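Side-chain contacts in methyltransferase FkbM (Methylobacillus flagellatus KT, PDB 2PY6), which probably transfers methyl groups to an acceptor molecule that is not identified: residues P16-M19 / N20-F23; K126-F129 / D130-R134; L222-S225 / D226-M230. All blocks are in the same frame, centred on the assembly; numbering follows the deposited sequence.

In the fold
Along the chain the three contacts come in series, and none touches another. Contact 1 is the start of helix 19-32, which packs against helices 184-199 and 203-208. Contact 2 lies on helix 123-135, beside the six-stranded sheet of the N-terminal half; the centres of contacts 1 and 2 are about 27 Å apart. Contact 3 is the turn leading into strand 229-233 of the seven-stranded sheet. The centres of contacts 1 and 3 are about 35 Å apart. Those of contacts 2 and 3 are about 46 Å apart, on opposite sides of the chain's centre. The contacts thus sample two separate beta sheets and a group of packed helices, and all three reach the second subunit.

Contact 1 (P16-M19 / N20-F23); sequences PLAM and NDSF. With EDO (1,2-ethanediol), chain E.
S22 turns its hydroxyl back along the first turn of helix 19-32, toward the carbonyl of M19. With OG lodged between its own backbone N and carbonyl carbon (chi1 62°), it donates to M19 O at 3.1 Å, from above the carbonyl plane. F23 N meets the same oxygen from the same face at 3.0 Å, and N195 of helix 184-199 adds another hydrogen bond. Serine suits the place because so short an arm can still grip a carbonyl of its own helix. A18 is the N-cap residue: S22 N points almost straight at A18 O (3.2 Å, 168° at the hydrogen), while D21 N adds a weak bond. The amide of N20 bends toward the loop, its OD1 lying 3.4 Å from A18 C. A 1,2-ethanediol, probably from the crystallisation liquor, donates through O1 to P16 O at 2.8 Å and accepts a weak bond from M19 N. M19, a selenomethionine, sends its chain away to Y204 and E207 of helix 203-208. The chemistry is thus divided: the side chains of M19 and F23 are buried among neighbouring helices, polar N20 and D21 are exposed, and the negative charge of D21 would probably be favoured by the nearby helix N-terminus.

Contact 2 (K126-F129 / D130-R134); sequences KRFF and DQICR
K126 O is gripped by two donors: D130 N, one turn further on, at 2.9 Å and nearly along the C=O axis, and the side-chain ND2 of N118, which also bonds D130 OD1. The helix, 123-135, is the crossover of a beta-alpha-beta unit between strands 114-118 and 140-142, and the paired bonds to the end of the first strand tie the two elements together. The other carboxylate oxygen, D130 OD2, offers its syn lone pair to K126 NZ in a 2.8 Å salt bridge. The lysine chain leaves with CG opposite its backbone N (chi1 179°), runs extended and bends at its last torsion, which brings NZ back to the aspartate. Lysine and aspartate four residues apart suit a helix, since both stand on one side of it. Were D130 an alanine, K126 NZ would be likely to lose its mate and N118 ND2 one of the two oxygens it binds here.

On another side of the helix, I132 sits over one face of the F128 ring. Its CG1 is 4.0 Å from the centroid of that F128 ring and 21° off the normal, a CH-pi contact, and H88 of a third subunit meets this ring edge-to-face. Flat F128 and branched I132 thus form an apolar patch, while F129 and C133 are buried. R134 bends back over its own turn, and a water bridges R127 O (3.1 Å) to R134 NH2 (3.0 Å). The guanidinium also grips Q131 side-on, both nitrogens on one oxygen: R134 NH2 lies 2.8 Å and R134 NE 3.1 Å from Q131 OE1, approaching from the same face of the amide.

Contact 3 (L222-S225 / D226-M230); sequences LRFS and DSEKM
The F224 ring meets the E228 carboxylate at its edge: E228 CD lies near the ring plane, 4.0 Å from F224 CD1. The two side chains cross at about a right angle, with ring and carboxylate planes 68° apart. F338 of the neighbouring strand 338-341 meets the same ring edge-to-face, and one face of the R223 guanidinium looks onto S225 N. E228 CG lies anti to the carbonyl carbon (chi1 -65°), and the chain then bends at chi2, which carries the acid group back to the preceding loop. There E228 OE2 accepts S225 N at 2.9 Å through its anti lone pair, a nearly straight bond of 163° at the hydrogen. Glutamate suits this buried place because its charge is answered by K364, which forms a salt bridge to OE2, while T337 bonds OE1. S225 is small and polar, and its OG, set between its own N and carbonyl carbon, accepts S227 N at 3.1 Å. Next along the turn, S227 OG donates to D226 OD1, 3.0 Å away and above the carboxylate plane. A water completes the bend, lying 2.7 Å from both S225 O, to which it donates, and E228 N, from which it accepts. The S225 OG to S227 N bond makes this an ST turn, and it delivers the chain into strand 229-233, a central parallel strand of the Rossmann-like sheet in the FkbM methyltransferase domain.

Contact 1 (P16-M19 / N20-F23)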
# COMPACT_ATOMS: atom_id res chain seq x y z
N PRO A 16 -29.82 -5.49 25.24
CA PRO A 16 -28.60 -5.46 26.00
C PRO A 16 -28.84 -4.96 27.41
O PRO A 16 -27.91 -4.96 28.22
CB PRO A 16 -27.72 -4.50 25.19
CG PRO A 16 -28.66 -3.55 24.64
CD PRO A 16 -29.92 -4.32 24.34
N LEU A 17 -30.06 -4.53 27.70
CA LEU A 17 -30.38 -4.08 29.03
C LEU A 17 -30.88 -5.22 29.92
O LEU A 17 -31.18 -4.95 31.10
CB LEU A 17 -31.35 -2.90 28.99
CG LEU A 17 -30.71 -1.58 28.54
CD1 LEU A 17 -31.72 -0.49 28.59
CD2 LEU A 17 -29.51 -1.17 29.39
N ALA A 18 -30.92 -6.45 29.38
CA ALA A 18 -31.38 -7.66 30.09
C ALA A 18 -30.53 -8.89 29.74
O ALA A 18 -31.03 -9.99 29.51
CB ALA A 18 -32.85 -7.93 29.75
N MSE A 19 -29.22 -8.70 29.68
CA MSE A 19 -28.32 -9.78 29.36
C MSE A 19 -28.18 -10.85 30.41
O MSE A 19 -27.69 -11.95 30.11
CB MSE A 19 -26.97 -9.24 28.94
CG MSE A 19 -27.11 -8.34 27.73
SE MSE A 19 -25.58 -8.48 26.75
CE MSE A 19 -25.47 -7.02 25.68
N ASN A 20 -28.58 -10.52 31.63
CA ASN A 20 -28.66 -11.47 32.73
C ASN A 20 -29.76 -12.49 32.40
O ASN A 20 -29.57 -13.70 32.53
CB ASN A 20 -28.91 -10.74 34.08
CG ASN A 20 -30.17 -9.84 34.08
OD1 ASN A 20 -30.50 -9.16 33.08
ND2 ASN A 20 -30.87 -9.84 35.19
N ASP A 21 -30.89 -11.99 31.90
CA ASP A 21 -31.97 -12.87 31.53
C ASP A 21 -31.61 -13.76 30.36
O ASP A 21 -31.86 -14.98 30.41
CB ASP A 21 -33.22 -12.06 31.23
CG ASP A 21 -33.81 -11.43 32.49
OD1 ASP A 21 -33.58 -11.95 33.59
OD2 ASP A 21 -34.54 -10.44 32.36
N SER A 22 -31.06 -13.18 29.30
CA SER A 22 -30.66 -13.95 28.14
C SER A 22 -29.59 -15.01 28.51
O SER A 22 -29.55 -16.11 27.93
CB SER A 22 -30.22 -13.01 26.99
OG SER A 22 -29.10 -12.24 27.34
N PHE A 23 -28.73 -14.67 29.48
CA PHE A 23 -27.68 -15.59 29.96
C PHE A 23 -28.27 -16.91 30.49
O PHE A 23 -27.83 -18.01 30.11
CB PHE A 23 -26.79 -14.90 31.02
CG PHE A 23 -25.95 -15.84 31.88
CD1 PHE A 23 -24.86 -16.53 31.34
CD2 PHE A 23 -26.23 -16.00 33.23
CE1 PHE A 23 -24.08 -17.36 32.12
CE2 PHE A 23 -25.44 -16.82 34.03
CZ PHE A 23 -24.35 -17.50 33.47
C1 EDO E . -27.04 -6.94 31.45
O1 EDO E . -27.88 -5.98 30.80
C2 EDO E . -26.65 -6.55 32.87
O2 EDO E . -27.12 -7.53 33.82

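Contact 2 (K126-F129 / D130-R134)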
# COMPACT_ATOMS: atom_id res chain seq x y z
N LYS A 126 -17.27 -9.74 6.64
CA LYS A 126 -18.29 -10.60 7.28
C LYS A 126 -19.69 -10.29 6.80
O LYS A 126 -20.41 -11.20 6.37
CB LYS A 126 -18.23 -10.54 8.80
CG LYS A 126 -19.30 -11.43 9.44
CD LYS A 126 -19.10 -11.65 10.91
CE LYS A 126 -20.31 -12.40 11.52
NZ LYS A 126 -20.78 -13.67 10.87
N ARG A 127 -20.08 -9.02 6.88
CA ARG A 127 -21.42 -8.58 6.43
C ARG A 127 -21.65 -8.84 4.94
O ARG A 127 -22.75 -9.12 4.53
CB ARG A 127 -21.60 -7.07 6.67
CG ARG A 127 -21.68 -6.67 8.13
CD ARG A 127 -21.66 -5.15 8.27
NE ARG A 127 -21.99 -4.82 9.65
CZ ARG A 127 -22.03 -3.59 10.14
NH1 ARG A 127 -21.69 -2.55 9.42
NH2 ARG A 127 -22.35 -3.42 11.41
N PHE A 128 -20.60 -8.69 4.15
CA PHE A 128 -20.68 -8.98 2.73
C PHE A 128 -21.09 -10.45 2.53
O PHE A 128 -22.14 -10.76 1.98
CB PHE A 128 -19.34 -8.68 2.04
CG PHE A 128 -19.28 -9.23 0.66
CD1 PHE A 128 -20.04 -8.65 -0.36
CD2 PHE A 128 -18.54 -10.39 0.38
CE1 PHE A 128 -20.03 -9.19 -1.63
CE2 PHE A 128 -18.53 -10.93 -0.87
CZ PHE A 128 -19.27 -10.34 -1.89
N PHE A 129 -20.28 -11.37 3.01
CA PHE A 129 -20.59 -12.79 2.86
C PHE A 129 -21.89 -13.27 3.52
O PHE A 129 -22.54 -14.20 3.03
CB PHE A 129 -19.42 -13.62 3.35
CG PHE A 129 -18.26 -13.69 2.40
CD1 PHE A 129 -18.45 -14.12 1.08
CD2 PHE A 129 -16.99 -13.46 2.85
CE1 PHE A 129 -17.36 -14.24 0.22
CE2 PHE A 129 -15.91 -13.57 2.00
CZ PHE A 129 -16.11 -13.97 0.68
N ASP A 130 -22.22 -12.70 4.68
CA ASP A 130 -23.47 -13.04 5.34
C ASP A 130 -24.64 -12.62 4.49
O ASP A 130 -25.57 -13.38 4.36
CB ASP A 130 -23.57 -12.42 6.75
CG ASP A 130 -22.79 -13.22 7.80
OD1 ASP A 130 -22.48 -14.41 7.53
OD2 ASP A 130 -22.46 -12.65 8.87
N GLN A 131 -24.59 -11.43 3.88
CA GLN A 131 -25.68 -11.03 3.03
C GLN A 131 -25.69 -11.85 1.74
O GLN A 131 -26.74 -12.20 1.29
CB GLN A 131 -25.70 -9.53 2.75
CG GLN A 131 -26.95 -9.07 1.98
CD GLN A 131 -28.27 -9.48 2.64
OE1 GLN A 131 -28.52 -9.18 3.82
NE2 GLN A 131 -29.13 -10.16 1.87
N ILE A 132 -24.55 -12.13 1.12
CA ILE A 132 -24.55 -12.99 -0.07
C ILE A 132 -25.31 -14.29 0.21
O ILE A 132 -26.12 -14.74 -0.60
CB ILE A 132 -23.11 -13.39 -0.50
CG1 ILE A 132 -22.38 -12.19 -1.12
CG2 ILE A 132 -23.12 -14.59 -1.47
CD1 ILE A 132 -23.05 -11.59 -2.32
N CYS A 133 -25.02 -14.90 1.36
CA CYS A 133 -25.65 -16.15 1.75
C CYS A 133 -27.13 -15.97 1.94
O CYS A 133 -27.90 -16.77 1.42
CB CYS A 133 -25.00 -16.73 3.00
SG CYS A 133 -23.29 -17.30 2.71
N ARG A 134 -27.55 -14.92 2.66
CA ARG A 134 -28.99 -14.67 2.90
C ARG A 134 -29.76 -14.43 1.62
O ARG A 134 -30.83 -15.02 1.42
CB ARG A 134 -29.21 -13.50 3.88
CG ARG A 134 -28.70 -13.79 5.30
CD ARG A 134 -29.13 -12.73 6.28
NE ARG A 134 -28.63 -11.37 6.01
CZ ARG A 134 -27.62 -10.75 6.64
NH1 ARG A 134 -26.92 -11.36 7.58
NH2 ARG A 134 -27.28 -9.50 6.33
O HOH W 1 -24.68 -8.15 6.71

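Contact 3 (L222-S225 / D226-M230)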
# COMPACT_ATOMS: atom_id res chain seq x y z
N LEU A 222 -9.30 2.78 36.52
CA LEU A 222 -8.03 3.01 37.23
C LEU A 222 -7.45 4.42 37.14
O LEU A 222 -7.54 5.07 36.13
CB LEU A 222 -6.97 2.05 36.70
CG LEU A 222 -7.27 0.54 36.76
CD1 LEU A 222 -6.08 -0.17 36.23
CD2 LEU A 222 -7.62 0.01 38.16
N ARG A 223 -6.84 4.85 38.23
CA ARG A 223 -6.15 6.12 38.32
C ARG A 223 -4.63 5.82 38.37
O ARG A 223 -4.18 5.05 39.22
CB ARG A 223 -6.53 6.82 39.62
CG ARG A 223 -6.18 8.29 39.67
CD ARG A 223 -6.19 8.83 41.11
NE ARG A 223 -4.85 8.74 41.72
CZ ARG A 223 -3.85 9.60 41.48
NH1 ARG A 223 -3.99 10.62 40.64
NH2 ARG A 223 -2.68 9.46 42.09
N PHE A 224 -3.86 6.45 37.50
CA PHE A 224 -2.44 6.30 37.51
C PHE A 224 -1.85 7.62 38.02
O PHE A 224 -2.28 8.70 37.62
CB PHE A 224 -1.93 5.95 36.12
CG PHE A 224 -2.47 4.67 35.58
CD1 PHE A 224 -1.87 3.45 35.90
CD2 PHE A 224 -3.60 4.66 34.80
CE1 PHE A 224 -2.39 2.26 35.44
CE2 PHE A 224 -4.13 3.47 34.34
CZ PHE A 224 -3.52 2.26 34.66
N SER A 225 -0.84 7.53 38.89
CA SER A 225 -0.18 8.68 39.41
C SER A 225 1.05 8.93 38.54
O SER A 225 1.26 8.28 37.51
CB SER A 225 0.26 8.40 40.84
OG SER A 225 1.31 7.47 40.80
N ASP A 226 1.87 9.88 38.96
CA ASP A 226 3.14 10.16 38.29
C ASP A 226 4.35 9.37 38.85
O ASP A 226 5.49 9.60 38.44
CB ASP A 226 3.39 11.68 38.34
CG ASP A 226 3.63 12.21 39.75
OD1 ASP A 226 3.40 11.47 40.76
OD2 ASP A 226 4.04 13.40 39.86
N SER A 227 4.10 8.41 39.75
CA SER A 227 5.15 7.65 40.41
C SER A 227 4.84 6.16 40.39
O SER A 227 5.14 5.42 41.34
CB SER A 227 5.23 8.08 41.87
OG SER A 227 5.24 9.47 41.96
N GLU A 228 4.25 5.70 39.29
CA GLU A 228 3.87 4.31 39.21
C GLU A 228 5.09 3.40 39.13
O GLU A 228 6.11 3.80 38.59
CB GLU A 228 2.95 4.09 38.01
CG GLU A 228 1.60 4.83 38.13
CD GLU A 228 0.56 4.10 38.97
OE1 GLU A 228 0.68 2.87 39.14
OE2 GLU A 228 -0.42 4.74 39.41
N LYS A 229 4.94 2.20 39.67
CA LYS A 229 5.91 1.12 39.63
C LYS A 229 5.14 -0.05 39.05
O LYS A 229 4.31 -0.69 39.73
CB LYS A 229 6.53 0.83 41.01
CG LYS A 229 7.34 2.03 41.61
CD LYS A 229 7.65 1.83 43.11
CE LYS A 229 8.57 2.94 43.68
NZ LYS A 229 8.79 2.93 45.19
N MSE A 230 5.37 -0.28 37.76
CA MSE A 230 4.64 -1.29 36.99
C MSE A 230 5.38 -2.60 36.69
O MSE A 230 6.51 -2.58 36.18
CB MSE A 230 4.23 -0.68 35.61
CG MSE A 230 3.45 -1.61 34.80
SE MSE A 230 2.70 -1.03 33.14
CE MSE A 230 4.14 -0.56 32.18
O HOH W 2 3.53 6.87 36.91